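Local coordinates for LPXTG-motif cell wall anchor domain protein (Mobiluncus mulieris, PDB 5U5O), which probably serves as a cell-wall-anchored surface adhesin, of which this piece holds two Ig-like domains carrying internal ester, isopeptide and disulfide cross-links, at residues 1-11 / 28-38; 39-50 / 63-74. All coordinates share one frame; numbering follows the deposited sequence. Where two conformers were deposited one is given.

Interaction 1. Residues 1-11 / 28-38; sequences KKPGVGTYATV and TIKDTVRLYNV
Gly-4 and Tyr-36 open an antiparallel pairing in which strand 4-10 runs beside strand 26-36. Backbone bonds come in reciprocal pairs at Gly-4/Tyr-36, Gly-6/Arg-34, Tyr-8/Thr-32 and Thr-10/Lys-30; the Gly-6 N to Arg-34 O bond is 2.8 Å and lies in the carbonyl plane. Close CA-H...O contacts, such as Thr-7 CA to Thr-32 O at 3.1 Å, fill the spaces between them.

The aromatic contact depends on glycine. With CG anti to its carbonyl carbon (chi1 -52°), the Tyr-36 ring slants across the backbone of the neighbouring strand, CE2 standing 3.3 Å from Gly-6 N, and Gly-6, with no side chain, leaves room for the phenol oxygen near its CA. Arg-34 O sits above the ring centre, and the hydroxyl bonds to Glu-84, which also takes a salt bridge from Arg-34.

Apolar contacts line the face bearing Val-5, Val-33 and Leu-35: Val-5 CG2 reaches both Val-33 CG1 and Leu-35 CD2 at 3.9 Å. Further along, Val-11 CG2 meets Ile-29 CG1 at 3.6 Å.

On that same face, Asp-31 OD1 comes within 3.2 Å of Thr-7 CG2. Thr-7 OG1, set between the backbone N and the carbonyl carbon (chi1 57°), is covalently joined to Gln-160 CD, the ester cross-link of this T-Q domain.

Waters bridge several polar atoms across the strands. One molecule joins Tyr-8 O, Thr-10 OG1 and Thr-32 OG1, the last at 2.7 Å; another links Lys-2 O to Asn-37 ND2, while Asn-37 OD1 is bonded to Lys-93 N.

Hydrogen bonds join the N-terminal strand to strand 26-36 and, at Ala-9, to strand 150-178, to which the Thr-7 ester also fastens it covalently, a combination consistent with resistance to pulling forces on an adhesin.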
loop_
_atom_site.group_PDB
_atom_site.type_symbol
_atom_site.label_atom_id
_atom_site.label_comp_id
_atom_site.label_asym_id
_atom_site.label_seq_id
_atom_site.Cartn_x
_atom_site.Cartn_y
_atom_site.Cartn_z
ATOM N N LYS A 1 14.916 17.133 35.484
ATOM C CA LYS A 1 13.929 16.157 34.908
ATOM C C LYS A 1 12.578 16.820 34.602
ATOM O O LYS A 1 11.983 17.487 35.459
ATOM C CB LYS A 1 13.730 14.936 35.820
ATOM C CG LYS A 1 14.939 14.011 35.858
ATOM C CD LYS A 1 14.698 12.770 36.701
ATOM C CE LYS A 1 16.001 12.191 37.246
ATOM N NZ LYS A 1 17.112 12.149 36.253
ATOM N N LYS A 2 12.144 16.645 33.358
ATOM C CA LYS A 2 10.895 17.159 32.828
ATOM C C LYS A 2 10.189 15.969 32.187
ATOM O O LYS A 2 10.861 15.048 31.713
ATOM C CB LYS A 2 11.162 18.165 31.713
ATOM C CG LYS A 2 11.962 19.368 32.117
ATOM C CD LYS A 2 11.107 20.274 32.954
ATOM C CE LYS A 2 11.953 21.383 33.543
ATOM N NZ LYS A 2 12.421 22.334 32.506
ATOM N N PRO A 3 8.846 15.974 32.147
ATOM C CA PRO A 3 8.144 14.862 31.505
ATOM C C PRO A 3 8.398 14.830 30.014
ATOM O O PRO A 3 8.540 15.848 29.354
ATOM C CB PRO A 3 6.698 15.142 31.864
ATOM C CG PRO A 3 6.598 16.588 32.107
ATOM C CD PRO A 3 7.914 16.977 32.695
ATOM N N GLY A 4 8.344 13.600 29.476
ATOM C CA GLY A 4 8.472 13.355 28.034
ATOM C C GLY A 4 7.443 12.312 27.584
ATOM O O GLY A 4 6.805 11.680 28.418
ATOM N N VAL A 5 7.294 12.165 26.271
ATOM C CA VAL A 5 6.371 11.169 25.722
ATOM C C VAL A 5 7.014 10.551 24.497
ATOM O O VAL A 5 7.652 11.195 23.683
ATOM C CB VAL A 5 4.959 11.776 25.478
ATOM C CG1 VAL A 5 4.955 12.858 24.419
ATOM C CG2 VAL A 5 3.950 10.681 25.114
ATOM N N GLY A 6 6.772 9.250 24.351
ATOM C CA GLY A 6 7.168 8.491 23.165
ATOM C C GLY A 6 6.075 7.476 22.830
ATOM O O GLY A 6 5.135 7.279 23.610
ATOM N N THR A 7 6.187 6.845 21.663
ATOM C CA THR A 7 5.173 5.905 21.221
ATOM C C THR A 7 5.824 4.798 20.423
ATOM O O THR A 7 6.862 4.974 19.787
ATOM C CB THR A 7 4.123 6.607 20.354
ATOM O OG1 THR A 7 4.776 7.230 19.244
ATOM C CG2 THR A 7 3.270 7.592 21.099
ATOM N N TYR A 8 5.140 3.655 20.414
ATOM C CA TYR A 8 5.478 2.545 19.519
ATOM C C TYR A 8 4.180 2.077 18.868
ATOM O O TYR A 8 3.232 1.730 19.563
ATOM C CB TYR A 8 6.118 1.415 20.300
ATOM C CG TYR A 8 6.456 0.198 19.462
ATOM C CD1 TYR A 8 7.409 0.283 18.440
ATOM C CD2 TYR A 8 5.842 -1.042 19.685
ATOM C CE1 TYR A 8 7.744 -0.820 17.663
ATOM C CE2 TYR A 8 6.185 -2.155 18.918
ATOM C CZ TYR A 8 7.129 -2.038 17.904
ATOM O OH TYR A 8 7.469 -3.134 17.136
ATOM N N ALA A 9 4.146 2.173 17.553
ATOM C CA ALA A 9 2.931 1.843 16.786
ATOM C C ALA A 9 3.000 0.459 16.164
ATOM O O ALA A 9 4.013 0.110 15.569
ATOM C CB ALA A 9 2.733 2.875 15.708
ATOM N N THR A 10 1.915 -0.312 16.287
ATOM C CA THR A 10 1.818 -1.618 15.646
ATOM C C THR A 10 0.411 -1.813 15.105
ATOM O O THR A 10 -0.520 -1.114 15.505
ATOM C CB THR A 10 2.127 -2.769 16.616
ATOM O OG1 THR A 10 1.299 -2.651 17.773
ATOM C CG2 THR A 10 3.567 -2.744 17.046
ATOM N N VAL A 11 0.281 -2.745 14.164
ATOM C CA VAL A 11 -1.020 -3.247 13.713
ATOM C C VAL A 11 -0.916 -4.767 13.783
ATOM O O VAL A 11 -0.075 -5.351 13.109
ATOM C CB VAL A 11 -1.387 -2.792 12.282
ATOM C CG1 VAL A 11 -2.639 -3.518 11.781
ATOM C CG2 VAL A 11 -1.628 -1.301 12.223
ATOM N N THR A 28 -6.851 -1.144 12.944
ATOM C CA THR A 28 -6.595 -0.541 14.234
ATOM C C THR A 28 -5.100 -0.496 14.473
ATOM O O THR A 28 -4.430 -1.535 14.515
ATOM C CB THR A 28 -7.260 -1.315 15.371
ATOM O OG1 THR A 28 -8.679 -1.277 15.187
ATOM C CG2 THR A 28 -6.925 -0.684 16.727
ATOM N N ILE A 29 -4.588 0.727 14.601
ATOM C CA ILE A 29 -3.208 0.971 15.010
ATOM C C ILE A 29 -3.192 0.992 16.549
ATOM O O ILE A 29 -3.884 1.813 17.172
ATOM C CB ILE A 29 -2.664 2.265 14.382
ATOM C CG1 ILE A 29 -2.389 2.108 12.879
ATOM C CG2 ILE A 29 -1.344 2.660 15.042
ATOM C CD1 ILE A 29 -3.590 1.826 11.996
ATOM N N LYS A 30 -2.480 0.038 17.143
ATOM C CA LYS A 30 -2.162 0.083 18.569
ATOM C C LYS A 30 -1.039 1.109 18.785
ATOM O O LYS A 30 0.078 0.956 18.285
ATOM C CB LYS A 30 -1.709 -1.274 19.065
ATOM C CG LYS A 30 -1.555 -1.344 20.577
ATOM C CD LYS A 30 -0.863 -2.631 20.939
ATOM C CE LYS A 30 -0.822 -2.852 22.430
ATOM N NZ LYS A 30 -0.336 -4.224 22.741
ATOM N N ASP A 31 -1.372 2.137 19.556
ATOM C CA ASP A 31 -0.445 3.227 19.886
ATOM C C ASP A 31 -0.020 3.024 21.342
ATOM O O ASP A 31 -0.756 3.352 22.252
ATOM C CB ASP A 31 -1.199 4.512 19.654
ATOM C CG ASP A 31 -0.456 5.752 20.126
ATOM O OD1 ASP A 31 0.787 5.721 20.430
ATOM O OD2 ASP A 31 -1.183 6.767 20.111
ATOM N N THR A 32 1.106 2.341 21.509
ATOM C CA THR A 32 1.653 2.100 22.844
ATOM C C THR A 32 2.410 3.356 23.270
ATOM O O THR A 32 3.383 3.738 22.636
ATOM C CB THR A 32 2.550 0.862 22.883
ATOM O OG1 THR A 32 1.771 -0.276 22.512
ATOM C CG2 THR A 32 3.093 0.593 24.255
ATOM N N VAL A 33 1.897 3.988 24.313
ATOM C CA VAL A 33 2.404 5.288 24.789
ATOM C C VAL A 33 3.353 5.108 25.969
ATOM O O VAL A 33 3.066 4.409 26.915
ATOM C CB VAL A 33 1.220 6.182 25.167
ATOM C CG1 VAL A 33 1.738 7.554 25.599
ATOM C CG2 VAL A 33 0.221 6.294 23.998
ATOM N N ARG A 34 4.523 5.731 25.833
ATOM C CA ARG A 34 5.599 5.656 26.831
ATOM C C ARG A 34 5.763 7.049 27.461
ATOM O O ARG A 34 6.061 8.010 26.756
ATOM C CB ARG A 34 6.884 5.203 26.146
ATOM C CG ARG A 34 6.761 3.953 25.282
ATOM C CD ARG A 34 6.943 2.693 26.095
ATOM N NE ARG A 34 8.356 2.465 26.466
ATOM C CZ ARG A 34 8.807 1.402 27.129
ATOM N NH1 ARG A 34 7.962 0.432 27.476
ATOM N NH2 ARG A 34 10.099 1.267 27.440
ATOM N N LEU A 35 5.481 7.113 28.755
ATOM C CA LEU A 35 5.570 8.370 29.494
ATOM C C LEU A 35 6.856 8.390 30.301
ATOM O O LEU A 35 7.136 7.482 31.064
ATOM C CB LEU A 35 4.402 8.535 30.427
ATOM C CG LEU A 35 3.017 8.449 29.772
ATOM C CD1 LEU A 35 1.910 8.581 30.810
ATOM C CD2 LEU A 35 2.812 9.471 28.667
ATOM N N TYR A 36 7.652 9.462 30.121
ATOM C CA TYR A 36 9.031 9.563 30.669
ATOM C C TYR A 36 9.096 10.571 31.803
ATOM O O TYR A 36 8.675 11.700 31.605
ATOM C CB TYR A 36 10.011 9.971 29.576
ATOM C CG TYR A 36 9.937 9.117 28.342
ATOM C CD1 TYR A 36 10.060 7.738 28.431
ATOM C CD2 TYR A 36 9.763 9.685 27.110
ATOM C CE1 TYR A 36 10.000 6.942 27.308
ATOM C CE2 TYR A 36 9.669 8.889 25.959
ATOM C CZ TYR A 36 9.820 7.525 26.088
ATOM O OH TYR A 36 9.726 6.716 24.955
ATOM N N ASN A 37 9.481 10.085 32.975
ATOM C CA ASN A 37 9.757 11.002 34.120
ATOM C C ASN A 37 8.527 11.817 34.493
ATOM O O ASN A 37 8.633 12.995 34.869
ATOM C CB ASN A 37 11.006 11.874 33.873
ATOM C CG ASN A 37 12.252 11.058 33.904
ATOM O OD1 ASN A 37 12.313 9.999 34.520
ATOM N ND2 ASN A 37 13.318 11.607 33.329
ATOM N N VAL A 38 7.365 11.157 34.463
ATOM C CA VAL A 38 6.120 11.707 34.933
ATOM C C VAL A 38 5.964 11.375 36.403
ATOM O O VAL A 38 6.685 10.537 36.948
ATOM C CB VAL A 38 4.910 11.169 34.115
ATOM C CG1 VAL A 38 4.855 11.862 32.770
ATOM C CG2 VAL A 38 4.927 9.645 33.940
HETATM O O HOH W 1 16.067 10.605 33.396
HETATM O O HOH W 2 13.452 14.091 31.897
HETATM O O HOH W 3 2.159 -0.896 19.863
#

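Interaction 2. Residues 39-50 / 63-74; sequences EEGKTYAIAGQL and LAKAATTVKVTA
Ile-46 and Thr-68 lie side by side at the middle of a beta hairpin, with Ile-46 CG1 3.7 Å from Thr-68 CG2. The isoleucine's chi1 of 53° places CG1 between the backbone N and the carbonyl carbon, and CD1 continues to Val-70 CG2, also at 3.7 Å. Beta-branched residues suit this strand pair, and Ile-46 also packs inward on Leu-126 and Thr-97. Farther on, Val-72 CG2 approaches Tyr-44 CD1 obliquely at 3.7 Å.

The other face mixes alanines with threonines and longer polar chains. Small methyls let the CA atoms of Ala-47 and Ala-67 come within 4.1 Å; Val-135 packs on Ala-67, and Gln-125 lies beside Ala-47 on the adjacent strand. Lys-71 runs extended past Thr-43, its CG 3.6 Å from OG1, and its CE comes near Gly-41 O.

Paired backbone bonds set this register, from Tyr-44/Val-70 through Ile-46/Thr-68 to Gly-48/Ala-66. Beyond the strand, Gly-41 N gives Val-72 O a nearly straight bond of 2.8 Å (174° at the hydrogen), and Val-72 N returns one to Lys-42 O.

A type II turn, Glu-39 to Lys-42, leads into strand 43-52 at the end opposite the hairpin's connection; Gly-41 takes the positive phi (93°) of its third position, which glycine adopts readily. The Tyr-44 hydroxyl accepts a bond from Glu-39 N at 2.9 Å. Glu-40 bonds to Tyr-95, while a water bridges its OE1 to Ala-74 N.

The side chains thus give the hairpin a mostly apolar side toward strand 94-104 and a side mixing alanine with polar chains, while backbone and phenol bonds secure the leading turn.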
loop_
_atom_site.group_PDB
_atom_site.type_symbol
_atom_site.label_atom_id
_atom_site.label_comp_id
_atom_site.label_asym_id
_atom_site.label_seq_id
_atom_site.Cartn_x
_atom_site.Cartn_y
_atom_site.Cartn_z
ATOM N N GLU A 39 5.001 12.017 37.044
ATOM C CA GLU A 39 4.830 11.910 38.486
ATOM C C GLU A 39 3.697 10.923 38.815
ATOM O O GLU A 39 2.547 11.127 38.419
ATOM C CB GLU A 39 4.518 13.284 39.080
ATOM C CG GLU A 39 4.375 13.272 40.588
ATOM C CD GLU A 39 4.242 14.678 41.177
ATOM O OE1 GLU A 39 5.016 15.593 40.795
ATOM O OE2 GLU A 39 3.367 14.861 42.042
ATOM N N GLU A 40 4.023 9.927 39.626
ATOM C CA GLU A 40 3.004 8.992 40.127
ATOM C C GLU A 40 1.980 9.763 40.942
ATOM O O GLU A 40 2.330 10.625 41.757
ATOM C CB GLU A 40 3.637 7.882 40.963
ATOM C CG GLU A 40 4.532 6.953 40.153
ATOM C CD GLU A 40 5.208 5.864 40.969
ATOM O OE1 GLU A 40 4.859 5.629 42.140
ATOM O OE2 GLU A 40 6.116 5.224 40.412
ATOM N N GLY A 41 0.708 9.461 40.699
ATOM C CA GLY A 41 -0.408 10.115 41.351
ATOM C C GLY A 41 -1.004 11.298 40.622
ATOM O O GLY A 41 -2.079 11.763 40.989
ATOM N N LYS A 42 -0.302 11.843 39.630
ATOM C CA LYS A 42 -0.866 12.912 38.816
ATOM C C LYS A 42 -1.664 12.332 37.649
ATOM O O LYS A 42 -1.340 11.257 37.142
ATOM C CB LYS A 42 0.232 13.862 38.313
ATOM C CG LYS A 42 0.912 14.647 39.452
ATOM C CD LYS A 42 1.568 15.961 39.039
ATOM C CE LYS A 42 0.570 17.116 38.916
ATOM N NZ LYS A 42 1.201 18.388 38.469
ATOM N N THR A 43 -2.624 13.125 37.193
ATOM C CA THR A 43 -3.491 12.772 36.084
ATOM C C THR A 43 -3.172 13.643 34.884
ATOM O O THR A 43 -3.428 14.829 34.888
ATOM C CB THR A 43 -4.983 12.897 36.441
ATOM O OG1 THR A 43 -5.252 12.036 37.545
ATOM C CG2 THR A 43 -5.866 12.500 35.236
ATOM N N TYR A 44 -2.649 13.010 33.847
ATOM C CA TYR A 44 -2.278 13.650 32.597
ATOM C C TYR A 44 -3.340 13.343 31.549
ATOM O O TYR A 44 -4.113 12.362 31.679
ATOM C CB TYR A 44 -0.961 13.068 32.089
ATOM C CG TYR A 44 0.194 13.319 33.024
ATOM C CD1 TYR A 44 0.412 12.516 34.129
ATOM C CD2 TYR A 44 1.119 14.328 32.769
ATOM C CE1 TYR A 44 1.474 12.751 35.002
ATOM C CE2 TYR A 44 2.194 14.549 33.624
ATOM C CZ TYR A 44 2.370 13.754 34.731
ATOM O OH TYR A 44 3.402 13.954 35.634
ATOM N N ALA A 45 -3.403 14.176 30.519
ATOM C CA ALA A 45 -4.158 13.835 29.307
ATOM C C ALA A 45 -3.154 13.512 28.221
ATOM O O ALA A 45 -2.118 14.164 28.069
ATOM C CB ALA A 45 -5.066 14.972 28.864
ATOM N N ILE A 46 -3.485 12.486 27.442
ATOM C CA ILE A 46 -2.724 12.103 26.265
ATOM C C ILE A 46 -3.590 12.143 25.022
ATOM O O ILE A 46 -4.797 11.807 25.085
ATOM C CB ILE A 46 -2.009 10.736 26.429
ATOM C CG1 ILE A 46 -2.972 9.627 26.865
ATOM C CG2 ILE A 46 -0.831 10.913 27.397
ATOM C CD1 ILE A 46 -2.336 8.258 26.799
ATOM N N ALA A 47 -3.004 12.509 23.895
ATOM C CA ALA A 47 -3.719 12.476 22.601
ATOM C C ALA A 47 -2.808 11.915 21.568
ATOM O O ALA A 47 -1.592 12.207 21.546
ATOM C CB ALA A 47 -4.140 13.874 22.199
ATOM N N GLY A 48 -3.392 11.125 20.679
ATOM C CA GLY A 48 -2.700 10.577 19.535
ATOM C C GLY A 48 -3.452 10.882 18.246
ATOM O O GLY A 48 -4.695 10.977 18.243
ATOM N N GLN A 49 -2.702 11.005 17.156
ATOM C CA GLN A 49 -3.256 11.162 15.812
ATOM C C GLN A 49 -2.463 10.325 14.843
ATOM O O GLN A 49 -1.253 10.192 14.967
ATOM C CB GLN A 49 -3.252 12.615 15.328
ATOM C CG GLN A 49 -3.834 13.616 16.299
ATOM C CD GLN A 49 -2.846 14.046 17.378
ATOM O OE1 GLN A 49 -1.646 14.241 17.115
ATOM N NE2 GLN A 49 -3.342 14.197 18.600
ATOM N N LEU A 50 -3.175 9.792 13.851
ATOM C CA LEU A 50 -2.589 9.029 12.764
ATOM C C LEU A 50 -2.632 9.849 11.484
ATOM O O LEU A 50 -3.692 10.372 11.116
ATOM C CB LEU A 50 -3.398 7.736 12.553
ATOM C CG LEU A 50 -2.812 6.762 11.544
ATOM C CD1 LEU A 50 -1.513 6.151 12.023
ATOM C CD2 LEU A 50 -3.843 5.672 11.262
ATOM N N LEU A 63 -6.132 10.990 9.930
ATOM C CA LEU A 63 -6.916 9.814 9.562
ATOM C C LEU A 63 -7.665 9.248 10.759
ATOM O O LEU A 63 -8.708 8.622 10.601
ATOM C CB LEU A 63 -5.999 8.733 8.989
ATOM C CG LEU A 63 -5.274 9.081 7.688
ATOM C CD1 LEU A 63 -4.114 8.134 7.427
ATOM C CD2 LEU A 63 -6.255 9.057 6.528
ATOM N N ALA A 64 -7.096 9.425 11.949
ATOM C CA ALA A 64 -7.706 8.961 13.186
ATOM C C ALA A 64 -7.137 9.810 14.310
ATOM O O ALA A 64 -6.012 10.325 14.212
ATOM C CB ALA A 64 -7.347 7.522 13.443
ATOM N N LYS A 65 -7.925 9.933 15.372
ATOM C CA LYS A 65 -7.547 10.672 16.577
ATOM C C LYS A 65 -8.065 9.947 17.800
ATOM O O LYS A 65 -9.135 9.345 17.751
ATOM C CB LYS A 65 -8.163 12.065 16.567
ATOM C CG LYS A 65 -7.701 13.003 15.476
ATOM C CD LYS A 65 -8.452 14.318 15.615
ATOM C CE LYS A 65 -8.027 15.329 14.572
ATOM N NZ LYS A 65 -8.600 16.669 14.873
ATOM N N ALA A 66 -7.341 10.005 18.906
ATOM C CA ALA A 66 -7.797 9.477 20.191
ATOM C C ALA A 66 -7.258 10.334 21.310
ATOM O O ALA A 66 -6.130 10.840 21.224
ATOM C CB ALA A 66 -7.304 8.062 20.408
ATOM N N ALA A 67 -8.009 10.465 22.398
ATOM C CA ALA A 67 -7.523 11.212 23.580
ATOM C C ALA A 67 -8.131 10.594 24.809
ATOM O O ALA A 67 -9.219 10.009 24.737
ATOM C CB ALA A 67 -7.883 12.687 23.477
ATOM N N THR A 68 -7.423 10.683 25.925
ATOM C CA THR A 68 -7.886 10.131 27.202
ATOM C C THR A 68 -7.074 10.727 28.345
ATOM O O THR A 68 -6.104 11.449 28.104
ATOM C CB THR A 68 -7.783 8.584 27.231
ATOM O OG1 THR A 68 -8.407 8.062 28.416
ATOM C CG2 THR A 68 -6.336 8.087 27.153
ATOM N N THR A 69 -7.474 10.432 29.578
ATOM C CA THR A 69 -6.709 10.796 30.756
ATOM C C THR A 69 -6.078 9.553 31.355
ATOM O O THR A 69 -6.623 8.443 31.219
ATOM C CB THR A 69 -7.551 11.529 31.803
ATOM O OG1 THR A 69 -8.748 10.804 32.044
ATOM C CG2 THR A 69 -7.882 12.933 31.334
ATOM N N VAL A 70 -4.922 9.747 31.998
ATOM C CA VAL A 70 -4.133 8.675 32.605
ATOM C C VAL A 70 -3.642 9.125 33.975
ATOM O O VAL A 70 -2.964 10.147 34.079
ATOM C CB VAL A 70 -2.883 8.351 31.770
ATOM C CG1 VAL A 70 -2.013 7.327 32.486
ATOM C CG2 VAL A 70 -3.256 7.858 30.381
ATOM N N LYS A 71 -3.969 8.373 35.015
ATOM C CA LYS A 71 -3.443 8.618 36.350
ATOM C C LYS A 71 -2.263 7.693 36.515
ATOM O O LYS A 71 -2.384 6.482 36.549
ATOM C CB LYS A 71 -4.490 8.398 37.430
ATOM C CG LYS A 71 -3.978 8.887 38.785
ATOM C CD LYS A 71 -5.055 8.854 39.853
ATOM C CE LYS A 71 -4.531 9.447 41.146
ATOM N NZ LYS A 71 -5.599 9.485 42.169
ATOM N N VAL A 72 -1.071 8.289 36.601
ATOM C CA VAL A 72 0.134 7.491 36.567
ATOM C C VAL A 72 0.316 6.741 37.871
ATOM O O VAL A 72 0.136 7.323 38.961
ATOM C CB VAL A 72 1.340 8.398 36.275
ATOM C CG1 VAL A 72 2.652 7.630 36.384
ATOM C CG2 VAL A 72 1.169 8.988 34.882
ATOM N N THR A 73 0.666 5.461 37.778
ATOM C CA THR A 73 0.879 4.620 38.949
ATOM C C THR A 73 2.043 3.648 38.720
ATOM O O THR A 73 2.408 3.358 37.581
ATOM C CB THR A 73 -0.421 3.879 39.323
ATOM O OG1 THR A 73 -0.264 3.273 40.608
ATOM C CG2 THR A 73 -0.772 2.827 38.278
ATOM N N ALA A 74 2.640 3.185 39.815
ATOM C CA ALA A 74 3.807 2.300 39.764
ATOM C C ALA A 74 3.611 1.046 38.928
ATOM O O ALA A 74 4.530 0.607 38.262
ATOM C CB ALA A 74 4.249 1.924 41.174
HETATM O O HOH W 4 2.151 4.568 42.310
HETATM O O HOH W 5 -3.234 11.135 43.520
#

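In the fold
From the N terminus, strand 4-10 leads through a loop and strand 16-18 into strand 26-36, and interaction 1 closes that first excursion. The chain then passes directly from Val-38 into interaction 2, whose hairpin of strands 43-52 and 64-71 closes a second, shorter loop. The two contacts stand in series, neither nested nor crossed, with centres about 9 Å apart. They belong to different sheets that pack face to face within the T-Q domain: Leu-35 CD2 lies 4.1 Å from Ile-46 CG2, and Ile-29 CD1 is 3.9 Å from Leu-50 CD2. At the connection, Val-38 packs against both Tyr-44 and Val-72, joining the two layers of an Ig-like sandwich.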